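Local coordinates for takeout-like protein 1 (Epiphyas postvittana, PDB 3E8W), which probably binds and carries a hydrophobic ligand, as its juvenile hormone-binding relatives do, and here holds ubiquinone-8 in a long internal tunnel, at residues H34-M39 with K206-K211; L42-F47 with E195-K200; K115-N120 with N155-L160. All coordinates share one frame; numbering follows the deposited sequence.

Contact 1: H34-M39 with K206-K211; sequences HGVEVM and KHFLAK
His207 swings its imidazole away from its own backbone N (chi1 176°), off the helix and toward the chain at His34 and Gly35, while Lys211 bends its long chain at chi3 and chi4 to lay its last methylene beside the same His34. The imidazole then meets a backbone acceptor: His207 NE2 donates to His34 O over 2.9 Å. The oxygen lies in the ring plane and the donor in the carbonyl plane, yet the bond is bent, with an angle of 133° at the hydrogen. From another direction Lys211 CE comes within 3.4 Å of His34 O and sits 3.5 Å from His34 ND1, at the edge of that ring. Lysine suits this exposed position because its long aliphatic chain can lie against the histidine while the ammonium stays at the surface.

Gly35 and Val36 together face Leu31, a G1 beta bulge in the loop between helix 13-29 and strand 42-51. Glycine fits the first bulge position because phi is positive there (76°), and because a beta carbon would crowd His207 NE2. Val36, the second bulge residue, is buried. Its CG2 branch packs 4.1 Å from Phe208 CD1, meeting the ring obliquely, and the compact branched valine also touches Phe27 of helix 13-29. Phe208 reaches Val2 as well, and its neighbour Leu209 touches the ubiquinone. Farther along the loop, Glu37 forms a salt bridge with Lys203 of helix 182-211.

Contact 2: L42-F47 with E195-K200; sequences LDLDDF and EAAAKK. With UQ8 (Ubiquinone-8), chain B.
Leu42 and Leu44 pack against Ala196 and Ala197 where the long helix 182-211 is cradled by the curled antiparallel sheet, the fold of juvenile hormone-binding proteins; the leucines brace the outer side of the helix, which itself meets the ubiquinone through Ala197 and Ala198. Leu42 CD2 lies 3.8 Å from Ala197 CB, and Leu44 CD2 reaches the same methyl at 3.7 Å as well as the backbone of Ala196 and Ala197. Alanines suit this part of the helix because their short side chains let the leucine branches come right up to its main chain. Ala197 CB is also 3.9 Å from C26 of the ubiquinone tail, so one methyl serves both strand and ligand.

Farther along, Phe47 has its ring carbon CG between the backbone N and the carbonyl carbon (chi1 68°). This turns the ring face to the helix, and Ala196 CB sits over it in a CH-pi contact, 4.1 Å from the ring centroid.

Toward solvent, Lys200 extends its chain beyond CG across the strand and forms a salt bridge to Asp45, NZ to OD1 3.2 Å, approaching from above the carboxylate plane, 48° out of it. The same ammonium is bonded to Asp43 O, modelled too close for its exact length to be trusted. Lysine suits the place because a long chain ending in a charge can span from helix to strand and reach both acceptors. The Asp43 carboxylate pairs with Lys62. A water accepts from Asp45 N and donates to Ala196 O, joining strand and helix.

The axes of strand 42-44 and helix 195-200 pass 8.6 Å apart at 117°. Strand 54-77 supports this region through Leu63 and Leu58, and strand 139-153 meets Ala198 through Tyr146 and Val148.

Contact 3: K115-N120 with N155-L160; sequences KLKLKN and NAQFGL. With UQ8 (Ubiquinone-8), chain B.
Lys117 and Gln157 face each other on the outer side of two antiparallel strands, their side chains crossing obliquely. Lys117 bends at chi3 (-80°), which brings its ammonium back toward the neighbouring strand, and NZ meets Gln157 OE1 at 2.6 Å, almost in line with the C=O bond (164°). The other end of the carboxamide is used too: NE2 donates over 2.7 Å to Asn155 OD1, tilted out of both amide planes. Glutamine suits the place because it offers an acceptor and a donor at once, and the two bonds fix which way its amide is turned. With a leucine here, Lys117 would probably lose its acceptor across the strands and Asn155 OD1 its donor, setting both side chains free to turn.

Between the strands Lys117 and Gln157 form a hydrogen-bonded pair, Lys117 N to Gln157 O 3.0 Å and Gln157 N to Lys117 O 2.8 Å. Next to it Lys119 N gives a nearly straight bond (171°) to Asn155 O.

Leu116, Leu118, Ala156 and Phe158 point to the opposite face. Leu118 divides its branches: CD2 lies 3.4 Å from Ala156 CB and 3.5 Å from C35 of the ubiquinone, while CD1 follows the tail. Alanine is small enough for that CD2 branch to lie close beside it. Leu116 likewise turns CD1 to the ligand, 3.6 Å from C37. Leu160 touches the far end of the tail, and Trp182 and Val185 back Phe158.

Alternation of polar residues outside with aliphatic and aromatic ones inside is the mark of an amphipathic sheet, here lining the hydrophobic tunnel of a takeout protein around an isoprenoid chain.

How the contacts relate
All three contacts are partly buried, each pairing an apolar side with a polar one. Contact 1 is the more peripheral, with His207 and Lys211 exposed, while contact 2 lies nearest the chain's centre. Both hold separate parts of helix 182-211 against the chain that leaves helix 13-29 and enters strand 42-51; the side chains of Glu37 and Lys200 pack together between them. Contact 3 is strand against strand, across the centre from contact 1. Contact 1 has one side chain-to-backbone bond and a small apolar contact, contact 2 adds a salt bridge to methyl packing, and contact 3 rests mainly on main-chain bonds, with a side-chain bond outside. The ubiquinone tail joins contacts 2 and 3.

Contact 1: H34-M39 with K206-K211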
loop_
_atom_site.group_PDB
_atom_site.type_symbol
_atom_site.label_atom_id
_atom_site.label_comp_id
_atom_site.label_asym_id
_atom_site.label_seq_id
_atom_site.Cartn_x
_atom_site.Cartn_y
_atom_site.Cartn_z
ATOM N N HIS A 34 8.772 -14.462 -12.769
ATOM C CA HIS A 34 8.303 -13.390 -13.615
ATOM C C HIS A 34 8.846 -12.044 -13.179
ATOM O O HIS A 34 8.572 -11.033 -13.817
ATOM C CB HIS A 34 6.780 -13.404 -13.645
ATOM C CG HIS A 34 6.221 -14.617 -14.324
ATOM N ND1 HIS A 34 5.953 -14.652 -15.674
ATOM C CD2 HIS A 34 5.924 -15.852 -13.848
ATOM C CE1 HIS A 34 5.501 -15.854 -15.998
ATOM N NE2 HIS A 34 5.473 -16.602 -14.908
ATOM N N GLY A 35 9.638 -12.049 -12.106
ATOM C CA GLY A 35 10.221 -10.838 -11.549
ATOM C C GLY A 35 9.227 -10.003 -10.757
ATOM O O GLY A 35 9.256 -8.783 -10.821
ATOM N N VAL A 36 8.357 -10.664 -10.011
ATOM C CA VAL A 36 7.323 -10.008 -9.237
ATOM C C VAL A 36 7.649 -10.323 -7.795
ATOM O O VAL A 36 7.669 -11.485 -7.410
ATOM C CB VAL A 36 5.893 -10.530 -9.617
ATOM C CG1 VAL A 36 4.806 -9.848 -8.783
ATOM C CG2 VAL A 36 5.616 -10.334 -11.115
ATOM N N GLU A 37 7.932 -9.290 -7.010
ATOM C CA GLU A 37 8.225 -9.451 -5.582
ATOM C C GLU A 37 6.977 -9.858 -4.796
ATOM O O GLU A 37 5.852 -9.579 -5.197
ATOM C CB GLU A 37 8.771 -8.136 -4.957
ATOM C CG GLU A 37 10.096 -7.578 -5.570
ATOM C CD GLU A 37 10.275 -6.047 -5.359
ATOM O OE1 GLU A 37 11.272 -5.479 -5.844
ATOM O OE2 GLU A 37 9.406 -5.395 -4.720
ATOM N N VAL A 38 7.214 -10.502 -3.663
ATOM C CA VAL A 38 6.204 -10.756 -2.661
ATOM C C VAL A 38 5.707 -9.401 -2.148
ATOM O O VAL A 38 6.499 -8.500 -1.878
ATOM C CB VAL A 38 6.801 -11.543 -1.486
ATOM C CG1 VAL A 38 5.700 -11.941 -0.481
ATOM C CG2 VAL A 38 7.562 -12.772 -2.000
ATOM N N MET A 39 4.395 -9.258 -2.057
ATOM C CA MET A 39 3.780 -8.024 -1.593
ATOM C C MET A 39 2.894 -8.267 -0.367
ATOM O O MET A 39 2.155 -7.379 0.073
ATOM C CB MET A 39 3.005 -7.391 -2.743
ATOM C CG MET A 39 3.925 -6.706 -3.732
ATOM S SD MET A 39 3.178 -6.504 -5.333
ATOM C CE MET A 39 2.962 -8.214 -5.793
ATOM N N LYS A 206 2.850 -2.891 -12.867
ATOM C CA LYS A 206 3.257 -2.375 -14.161
ATOM C C LYS A 206 4.159 -3.365 -14.881
ATOM O O LYS A 206 4.006 -3.559 -16.086
ATOM C CB LYS A 206 3.994 -1.043 -13.999
ATOM C CG LYS A 206 4.454 -0.392 -15.300
ATOM C CD LYS A 206 5.179 0.934 -15.033
ATOM C CE LYS A 206 5.997 1.396 -16.253
ATOM N NZ LYS A 206 5.203 1.525 -17.528
ATOM N N HIS A 207 5.106 -3.968 -14.147
ATOM C CA HIS A 207 6.052 -4.955 -14.719
ATOM C C HIS A 207 5.268 -6.144 -15.224
ATOM O O HIS A 207 5.457 -6.563 -16.360
ATOM C CB HIS A 207 7.119 -5.403 -13.685
ATOM C CG HIS A 207 8.044 -6.481 -14.184
ATOM N ND1 HIS A 207 9.103 -6.226 -15.036
ATOM C CD2 HIS A 207 8.055 -7.821 -13.967
ATOM C CE1 HIS A 207 9.723 -7.359 -15.323
ATOM N NE2 HIS A 207 9.101 -8.345 -14.696
ATOM N N PHE A 208 4.356 -6.651 -14.391
ATOM C CA PHE A 208 3.551 -7.835 -14.720
ATOM C C PHE A 208 2.628 -7.637 -15.916
ATOM O O PHE A 208 2.622 -8.438 -16.846
ATOM C CB PHE A 208 2.682 -8.255 -13.541
ATOM C CG PHE A 208 1.912 -9.523 -13.802
ATOM C CD1 PHE A 208 2.586 -10.754 -13.862
ATOM C CD2 PHE A 208 0.534 -9.489 -14.030
ATOM C CE1 PHE A 208 1.906 -11.941 -14.124
ATOM C CE2 PHE A 208 -0.172 -10.671 -14.306
ATOM C CZ PHE A 208 0.523 -11.912 -14.348
ATOM N N LEU A 209 1.823 -6.582 -15.872
ATOM C CA LEU A 209 0.896 -6.293 -16.968
ATOM C C LEU A 209 1.638 -6.024 -18.276
ATOM O O LEU A 209 1.179 -6.445 -19.322
ATOM C CB LEU A 209 -0.030 -5.131 -16.602
ATOM C CG LEU A 209 -1.041 -5.376 -15.464
ATOM C CD1 LEU A 209 -1.786 -4.086 -15.133
ATOM C CD2 LEU A 209 -2.028 -6.497 -15.789
ATOM N N ALA A 210 2.802 -5.373 -18.197
ATOM C CA ALA A 210 3.655 -5.102 -19.375
ATOM C C ALA A 210 4.100 -6.365 -20.131
ATOM O O ALA A 210 4.389 -6.308 -21.330
ATOM C CB ALA A 210 4.873 -4.281 -18.984
ATOM N N LYS A 211 4.130 -7.499 -19.435
ATOM C CA LYS A 211 4.702 -8.731 -19.988
ATOM C C LYS A 211 3.664 -9.812 -20.310
ATOM O O LYS A 211 3.906 -10.669 -21.146
ATOM C CB LYS A 211 5.835 -9.229 -19.062
ATOM C CG LYS A 211 5.485 -10.232 -17.963
ATOM C CD LYS A 211 6.664 -10.329 -16.976
ATOM C CE LYS A 211 7.268 -11.697 -16.938
ATOM N NZ LYS A 211 7.585 -12.203 -18.320
#

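Contact 2: L42-F47 with E195-K200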
loop_
_atom_site.group_PDB
_atom_site.type_symbol
_atom_site.label_atom_id
_atom_site.label_comp_id
_atom_site.label_asym_id
_atom_site.label_seq_id
_atom_site.Cartn_x
_atom_site.Cartn_y
_atom_site.Cartn_z
ATOM N N LEU A 42 5.145 -7.505 2.373
ATOM C CA LEU A 42 5.873 -6.565 1.500
ATOM C C LEU A 42 7.081 -5.920 2.204
ATOM O O LEU A 42 6.930 -5.262 3.234
ATOM C CB LEU A 42 4.955 -5.444 0.996
ATOM C CG LEU A 42 5.639 -4.375 0.119
ATOM C CD1 LEU A 42 5.950 -4.967 -1.264
ATOM C CD2 LEU A 42 4.817 -3.048 0.035
ATOM N N ASP A 43 8.273 -6.104 1.628
ATOM C CA ASP A 43 9.461 -5.378 2.076
ATOM C C ASP A 43 9.428 -3.952 1.556
ATOM O O ASP A 43 9.519 -3.720 0.373
ATOM C CB ASP A 43 10.746 -6.052 1.609
ATOM C CG ASP A 43 11.067 -7.317 2.392
ATOM O OD1 ASP A 43 11.029 -7.318 3.646
ATOM O OD2 ASP A 43 11.388 -8.319 1.732
ATOM N N LEU A 44 9.281 -3.007 2.468
ATOM C CA LEU A 44 9.378 -1.616 2.144
ATOM C C LEU A 44 10.865 -1.216 2.150
ATOM O O LEU A 44 11.650 -1.651 2.995
ATOM C CB LEU A 44 8.612 -0.801 3.182
ATOM C CG LEU A 44 7.132 -1.097 3.386
ATOM C CD1 LEU A 44 6.629 -0.414 4.649
ATOM C CD2 LEU A 44 6.329 -0.635 2.177
ATOM N N ASP A 45 11.258 -0.381 1.203
ATOM C CA ASP A 45 12.622 0.147 1.193
ATOM C C ASP A 45 12.819 1.178 2.305
ATOM O O ASP A 45 11.856 1.747 2.833
ATOM C CB ASP A 45 12.974 0.723 -0.186
ATOM C CG ASP A 45 13.207 -0.371 -1.231
ATOM O OD1 ASP A 45 13.249 -1.572 -0.882
ATOM O OD2 ASP A 45 13.375 -0.031 -2.401
ATOM N N ASP A 46 14.072 1.386 2.685
ATOM C CA ASP A 46 14.360 2.286 3.772
ATOM C C ASP A 46 13.842 3.647 3.393
ATOM O O ASP A 46 13.963 4.064 2.239
ATOM C CB ASP A 46 15.859 2.366 4.044
ATOM C CG ASP A 46 16.441 1.055 4.573
ATOM O OD1 ASP A 46 15.689 0.113 4.943
ATOM O OD2 ASP A 46 17.682 0.975 4.609
ATOM N N PHE A 47 13.237 4.341 4.352
ATOM C CA PHE A 47 12.851 5.724 4.112
ATOM C C PHE A 47 12.863 6.544 5.385
ATOM O O PHE A 47 12.974 6.031 6.503
ATOM C CB PHE A 47 11.487 5.802 3.416
ATOM C CG PHE A 47 10.345 5.347 4.276
ATOM C CD1 PHE A 47 9.613 6.254 5.005
ATOM C CD2 PHE A 47 10.021 4.004 4.366
ATOM C CE1 PHE A 47 8.556 5.841 5.811
ATOM C CE2 PHE A 47 8.974 3.572 5.174
ATOM C CZ PHE A 47 8.238 4.490 5.899
ATOM N N GLU A 195 3.144 5.785 0.501
ATOM C CA GLU A 195 3.955 5.980 -0.685
ATOM C C GLU A 195 5.110 5.012 -0.750
ATOM O O GLU A 195 5.460 4.553 -1.826
ATOM C CB GLU A 195 4.447 7.407 -0.758
ATOM C CG GLU A 195 3.354 8.379 -1.228
ATOM C CD GLU A 195 3.885 9.777 -1.496
ATOM O OE1 GLU A 195 5.007 10.070 -1.017
ATOM O OE2 GLU A 195 3.175 10.573 -2.168
ATOM N N ALA A 196 5.684 4.679 0.399
ATOM C CA ALA A 196 6.686 3.621 0.459
ATOM C C ALA A 196 6.135 2.305 -0.096
ATOM O O ALA A 196 6.817 1.651 -0.866
ATOM C CB ALA A 196 7.238 3.427 1.907
ATOM N N ALA A 197 4.918 1.923 0.295
ATOM C CA ALA A 197 4.270 0.705 -0.233
ATOM C C ALA A 197 3.789 0.876 -1.671
ATOM O O ALA A 197 4.059 0.026 -2.533
ATOM C CB ALA A 197 3.086 0.268 0.666
ATOM N N ALA A 198 3.076 1.965 -1.934
ATOM C CA ALA A 198 2.478 2.179 -3.248
ATOM C C ALA A 198 3.491 2.154 -4.399
ATOM O O ALA A 198 3.246 1.510 -5.410
ATOM C CB ALA A 198 1.663 3.472 -3.259
ATOM N N LYS A 199 4.632 2.823 -4.270
ATOM C CA LYS A 199 5.616 2.802 -5.383
ATOM C C LYS A 199 6.121 1.379 -5.683
ATOM O O LYS A 199 6.265 0.994 -6.845
ATOM C CB LYS A 199 6.783 3.771 -5.149
ATOM C CG LYS A 199 7.867 3.307 -4.144
ATOM C CD LYS A 199 9.024 4.356 -3.997
ATOM C CE LYS A 199 8.622 5.509 -3.054
ATOM N NZ LYS A 199 9.620 6.651 -2.896
ATOM N N LYS A 200 6.346 0.578 -4.642
ATOM C CA LYS A 200 6.818 -0.804 -4.833
ATOM C C LYS A 200 5.718 -1.704 -5.436
ATOM O O LYS A 200 5.964 -2.456 -6.390
ATOM C CB LYS A 200 7.353 -1.367 -3.515
ATOM C CG LYS A 200 8.407 -2.414 -3.690
ATOM C CD LYS A 200 9.253 -2.537 -2.448
ATOM C CE LYS A 200 10.125 -3.793 -2.501
ATOM N NZ LYS A 200 11.114 -3.877 -1.390
HETATM C C45 UQ8 B . 6.448 6.344 15.220
HETATM C C44 UQ8 B . 6.069 7.787 15.598
HETATM C C46 UQ8 B . 6.283 8.027 17.101
HETATM C C43 UQ8 B . 4.640 8.173 15.168
HETATM C C42 UQ8 B . 4.100 7.213 14.102
HETATM C C41 UQ8 B . 4.677 7.569 12.749
HETATM C C39 UQ8 B . 3.992 6.831 11.626
HETATM C C40 UQ8 B . 4.836 5.799 10.879
HETATM C C38 UQ8 B . 2.658 7.104 11.298
HETATM C C37 UQ8 B . 1.911 6.513 10.264
HETATM C C36 UQ8 B . 0.475 6.142 10.681
HETATM C C34 UQ8 B . -0.443 5.674 9.521
HETATM C C35 UQ8 B . -1.802 5.903 9.642
HETATM C C33 UQ8 B . 0.013 5.014 8.380
HETATM C C32 UQ8 B . -0.807 4.596 7.321
HETATM C C31 UQ8 B . -0.134 3.560 6.399
HETATM C C29 UQ8 B . -0.940 3.281 5.121
HETATM C C30 UQ8 B . -1.968 4.325 4.673
HETATM C C28 UQ8 B . -0.722 2.104 4.378
HETATM C C27 UQ8 B . -1.353 1.682 3.197
HETATM C C26 UQ8 B . -0.409 1.016 2.155
HETATM C C24 UQ8 B . -1.183 0.335 1.005
HETATM C C25 UQ8 B . -2.120 -0.812 1.367
HETATM C C23 UQ8 B . -1.044 0.737 -0.339
HETATM C C22 UQ8 B . -1.675 0.213 -1.483
HETATM C C21 UQ8 B . -0.936 0.577 -2.789
HETATM C C19 UQ8 B . -1.601 0.087 -4.105
HETATM C C20 UQ8 B . -0.682 0.244 -5.338
HETATM C C18 UQ8 B . -2.032 -1.377 -3.991
HETATM C C17 UQ8 B . -2.756 -1.872 -5.241
HETATM C C16 UQ8 B . -3.171 -3.328 -5.037
HETATM C C14 UQ8 B . -3.979 -3.853 -6.218
HETATM C C15 UQ8 B . -5.351 -3.263 -6.540
HETATM C C13 UQ8 B . -3.428 -4.876 -6.975
HETATM C C12 UQ8 B . -3.975 -5.515 -8.085
HETATM C C11 UQ8 B . -3.411 -6.937 -8.191
HETATM C C9 UQ8 B . -4.139 -7.795 -9.227
HETATM C C10 UQ8 B . -5.632 -7.463 -9.258
HETATM C C8 UQ8 B . -3.478 -7.657 -10.610
HETATM C C7 UQ8 B . -4.089 -6.521 -11.448
HETATM C C6 UQ8 B . -5.021 -6.977 -12.595
HETATM C C1 UQ8 B . -5.562 -8.269 -12.669
HETATM C C1M UQ8 B . -5.276 -9.228 -11.712
HETATM C C2 UQ8 B . -6.399 -8.647 -13.710
HETATM O O2 UQ8 B . -6.846 -9.791 -13.737
HETATM C C3 UQ8 B . -6.733 -7.749 -14.716
HETATM O O3 UQ8 B . -7.566 -8.130 -15.729
HETATM C C3M UQ8 B . -8.927 -8.042 -15.257
HETATM C C4 UQ8 B . -6.218 -6.458 -14.680
HETATM O O4 UQ8 B . -6.552 -5.579 -15.668
HETATM C C4M UQ8 B . -6.063 -6.009 -16.954
HETATM C C5 UQ8 B . -5.376 -6.084 -13.627
HETATM O O5 UQ8 B . -4.933 -4.937 -13.609
HETATM O O HOH W 1 9.480 1.254 -0.599
#

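Contact 3: K115-N120 with N155-L160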
loop_
_atom_site.group_PDB
_atom_site.type_symbol
_atom_site.label_atom_id
_atom_site.label_comp_id
_atom_site.label_asym_id
_atom_site.label_seq_id
_atom_site.Cartn_x
_atom_site.Cartn_y
_atom_site.Cartn_z
ATOM N N LYS A 115 5.272 -1.559 15.560
ATOM C CA LYS A 115 4.134 -2.369 15.107
ATOM C C LYS A 115 2.890 -1.473 15.009
ATOM O O LYS A 115 2.229 -1.242 16.017
ATOM C CB LYS A 115 3.894 -3.522 16.073
ATOM C CG LYS A 115 2.999 -4.615 15.535
ATOM C CD LYS A 115 2.521 -5.501 16.686
ATOM C CE LYS A 115 1.861 -6.786 16.214
ATOM N NZ LYS A 115 2.806 -7.785 15.580
ATOM N N LEU A 116 2.599 -0.948 13.813
ATOM C CA LEU A 116 1.374 -0.166 13.583
ATOM C C LEU A 116 0.290 -1.073 13.038
ATOM O O LEU A 116 0.469 -1.654 11.987
ATOM C CB LEU A 116 1.581 0.933 12.530
ATOM C CG LEU A 116 2.513 2.106 12.775
ATOM C CD1 LEU A 116 2.351 3.161 11.630
ATOM C CD2 LEU A 116 2.242 2.690 14.162
ATOM N N LYS A 117 -0.839 -1.167 13.734
ATOM C CA LYS A 117 -1.962 -1.989 13.289
ATOM C C LYS A 117 -3.058 -1.071 12.832
ATOM O O LYS A 117 -3.560 -0.263 13.613
ATOM C CB LYS A 117 -2.450 -2.884 14.421
ATOM C CG LYS A 117 -1.373 -3.846 14.891
ATOM C CD LYS A 117 -1.916 -4.864 15.871
ATOM C CE LYS A 117 -2.037 -4.303 17.292
ATOM N NZ LYS A 117 -3.166 -4.989 18.030
ATOM N N LEU A 118 -3.398 -1.164 11.548
ATOM C CA LEU A 118 -4.370 -0.261 10.923
ATOM C C LEU A 118 -5.603 -1.069 10.533
ATOM O O LEU A 118 -5.502 -2.063 9.804
ATOM C CB LEU A 118 -3.746 0.445 9.724
ATOM C CG LEU A 118 -2.545 1.314 10.152
ATOM C CD1 LEU A 118 -1.532 1.426 9.051
ATOM C CD2 LEU A 118 -2.969 2.704 10.629
ATOM N N LYS A 119 -6.754 -0.654 11.050
ATOM C CA LYS A 119 -7.978 -1.386 10.901
ATOM C C LYS A 119 -8.923 -0.627 9.971
ATOM O O LYS A 119 -9.214 0.558 10.193
ATOM C CB LYS A 119 -8.605 -1.631 12.287
ATOM C CG LYS A 119 -9.981 -2.234 12.205
ATOM C CD LYS A 119 -10.351 -3.103 13.416
ATOM C CE LYS A 119 -11.735 -3.782 13.174
ATOM N NZ LYS A 119 -12.138 -4.784 14.273
ATOM N N ASN A 120 -9.393 -1.337 8.940
ATOM C CA ASN A 120 -10.309 -0.843 7.928
ATOM C C ASN A 120 -9.778 0.411 7.258
ATOM O O ASN A 120 -10.420 1.483 7.250
ATOM C CB ASN A 120 -11.689 -0.636 8.534
ATOM C CG ASN A 120 -12.759 -0.393 7.499
ATOM O OD1 ASN A 120 -12.748 -0.981 6.422
ATOM N ND2 ASN A 120 -13.705 0.474 7.825
ATOM N N ASN A 155 -9.648 2.315 13.098
ATOM C CA ASN A 155 -8.694 2.453 14.198
ATOM C C ASN A 155 -7.252 2.263 13.734
ATOM O O ASN A 155 -7.004 1.692 12.667
ATOM C CB ASN A 155 -9.061 1.434 15.289
ATOM C CG ASN A 155 -8.004 1.294 16.350
ATOM O OD1 ASN A 155 -7.204 0.355 16.320
ATOM N ND2 ASN A 155 -7.989 2.232 17.302
ATOM N N ALA A 156 -6.315 2.793 14.518
ATOM C CA ALA A 156 -4.876 2.623 14.297
ATOM C C ALA A 156 -4.199 2.504 15.653
ATOM O O ALA A 156 -4.446 3.310 16.550
ATOM C CB ALA A 156 -4.310 3.789 13.525
ATOM N N GLN A 157 -3.354 1.488 15.806
ATOM C CA GLN A 157 -2.689 1.195 17.075
ATOM C C GLN A 157 -1.181 1.276 16.932
ATOM O O GLN A 157 -0.610 0.755 15.987
ATOM C CB GLN A 157 -3.092 -0.194 17.577
ATOM C CG GLN A 157 -4.589 -0.304 17.904
ATOM C CD GLN A 157 -5.119 -1.742 17.885
ATOM O OE1 GLN A 157 -4.371 -2.716 18.129
ATOM N NE2 GLN A 157 -6.419 -1.884 17.609
ATOM N N PHE A 158 -0.550 1.927 17.902
ATOM C CA PHE A 158 0.873 2.234 17.855
ATOM C C PHE A 158 1.648 1.439 18.899
ATOM O O PHE A 158 1.381 1.515 20.108
ATOM C CB PHE A 158 1.078 3.738 18.043
ATOM C CG PHE A 158 0.391 4.563 16.981
ATOM C CD1 PHE A 158 1.088 5.041 15.897
ATOM C CD2 PHE A 158 -0.979 4.824 17.051
ATOM C CE1 PHE A 158 0.435 5.790 14.906
ATOM C CE2 PHE A 158 -1.616 5.563 16.059
ATOM C CZ PHE A 158 -0.906 6.043 14.998
ATOM N N GLY A 159 2.592 0.645 18.406
ATOM C CA GLY A 159 3.496 -0.091 19.249
ATOM C C GLY A 159 4.880 0.341 18.897
ATOM O O GLY A 159 5.342 0.052 17.815
ATOM N N LEU A 160 5.542 1.037 19.819
ATOM C CA LEU A 160 6.869 1.570 19.589
ATOM C C LEU A 160 7.730 1.183 20.763
ATOM O O LEU A 160 7.467 1.603 21.882
ATOM C CB LEU A 160 6.823 3.099 19.454
ATOM C CG LEU A 160 6.115 3.714 18.230
ATOM C CD1 LEU A 160 5.782 5.202 18.424
ATOM C CD2 LEU A 160 6.925 3.522 16.944
HETATM C C45 UQ8 B . 6.448 6.344 15.220
HETATM C C44 UQ8 B . 6.069 7.787 15.598
HETATM C C46 UQ8 B . 6.283 8.027 17.101
HETATM C C43 UQ8 B . 4.640 8.173 15.168
HETATM C C42 UQ8 B . 4.100 7.213 14.102
HETATM C C41 UQ8 B . 4.677 7.569 12.749
HETATM C C39 UQ8 B . 3.992 6.831 11.626
HETATM C C40 UQ8 B . 4.836 5.799 10.879
HETATM C C38 UQ8 B . 2.658 7.104 11.298
HETATM C C37 UQ8 B . 1.911 6.513 10.264
HETATM C C36 UQ8 B . 0.475 6.142 10.681
HETATM C C34 UQ8 B . -0.443 5.674 9.521
HETATM C C35 UQ8 B . -1.802 5.903 9.642
HETATM C C33 UQ8 B . 0.013 5.014 8.380
HETATM C C32 UQ8 B . -0.807 4.596 7.321
HETATM C C31 UQ8 B . -0.134 3.560 6.399
HETATM C C29 UQ8 B . -0.940 3.281 5.121
HETATM C C30 UQ8 B . -1.968 4.325 4.673
HETATM C C28 UQ8 B . -0.722 2.104 4.378
HETATM C C27 UQ8 B . -1.353 1.682 3.197
HETATM C C26 UQ8 B . -0.409 1.016 2.155
HETATM C C24 UQ8 B . -1.183 0.335 1.005
HETATM C C25 UQ8 B . -2.120 -0.812 1.367
HETATM C C23 UQ8 B . -1.044 0.737 -0.339
HETATM C C22 UQ8 B . -1.675 0.213 -1.483
HETATM C C21 UQ8 B . -0.936 0.577 -2.789
HETATM C C19 UQ8 B . -1.601 0.087 -4.105
HETATM C C20 UQ8 B . -0.682 0.244 -5.338
HETATM C C18 UQ8 B . -2.032 -1.377 -3.991
HETATM C C17 UQ8 B . -2.756 -1.872 -5.241
HETATM C C16 UQ8 B . -3.171 -3.328 -5.037
HETATM C C14 UQ8 B . -3.979 -3.853 -6.218
HETATM C C15 UQ8 B . -5.351 -3.263 -6.540
HETATM C C13 UQ8 B . -3.428 -4.876 -6.975
HETATM C C12 UQ8 B . -3.975 -5.515 -8.085
HETATM C C11 UQ8 B . -3.411 -6.937 -8.191
HETATM C C9 UQ8 B . -4.139 -7.795 -9.227
HETATM C C10 UQ8 B . -5.632 -7.463 -9.258
HETATM C C8 UQ8 B . -3.478 -7.657 -10.610
HETATM C C7 UQ8 B . -4.089 -6.521 -11.448
HETATM C C6 UQ8 B . -5.021 -6.977 -12.595
HETATM C C1 UQ8 B . -5.562 -8.269 -12.669
HETATM C C1M UQ8 B . -5.276 -9.228 -11.712
HETATM C C2 UQ8 B . -6.399 -8.647 -13.710
HETATM O O2 UQ8 B . -6.846 -9.791 -13.737
HETATM C C3 UQ8 B . -6.733 -7.749 -14.716
HETATM O O3 UQ8 B . -7.566 -8.130 -15.729
HETATM C C3M UQ8 B . -8.927 -8.042 -15.257
HETATM C C4 UQ8 B . -6.218 -6.458 -14.680
HETATM O O4 UQ8 B . -6.552 -5.579 -15.668
HETATM C C4M UQ8 B . -6.063 -6.009 -16.954
HETATM C C5 UQ8 B . -5.376 -6.084 -13.627
HETATM O O5 UQ8 B . -4.933 -4.937 -13.609
#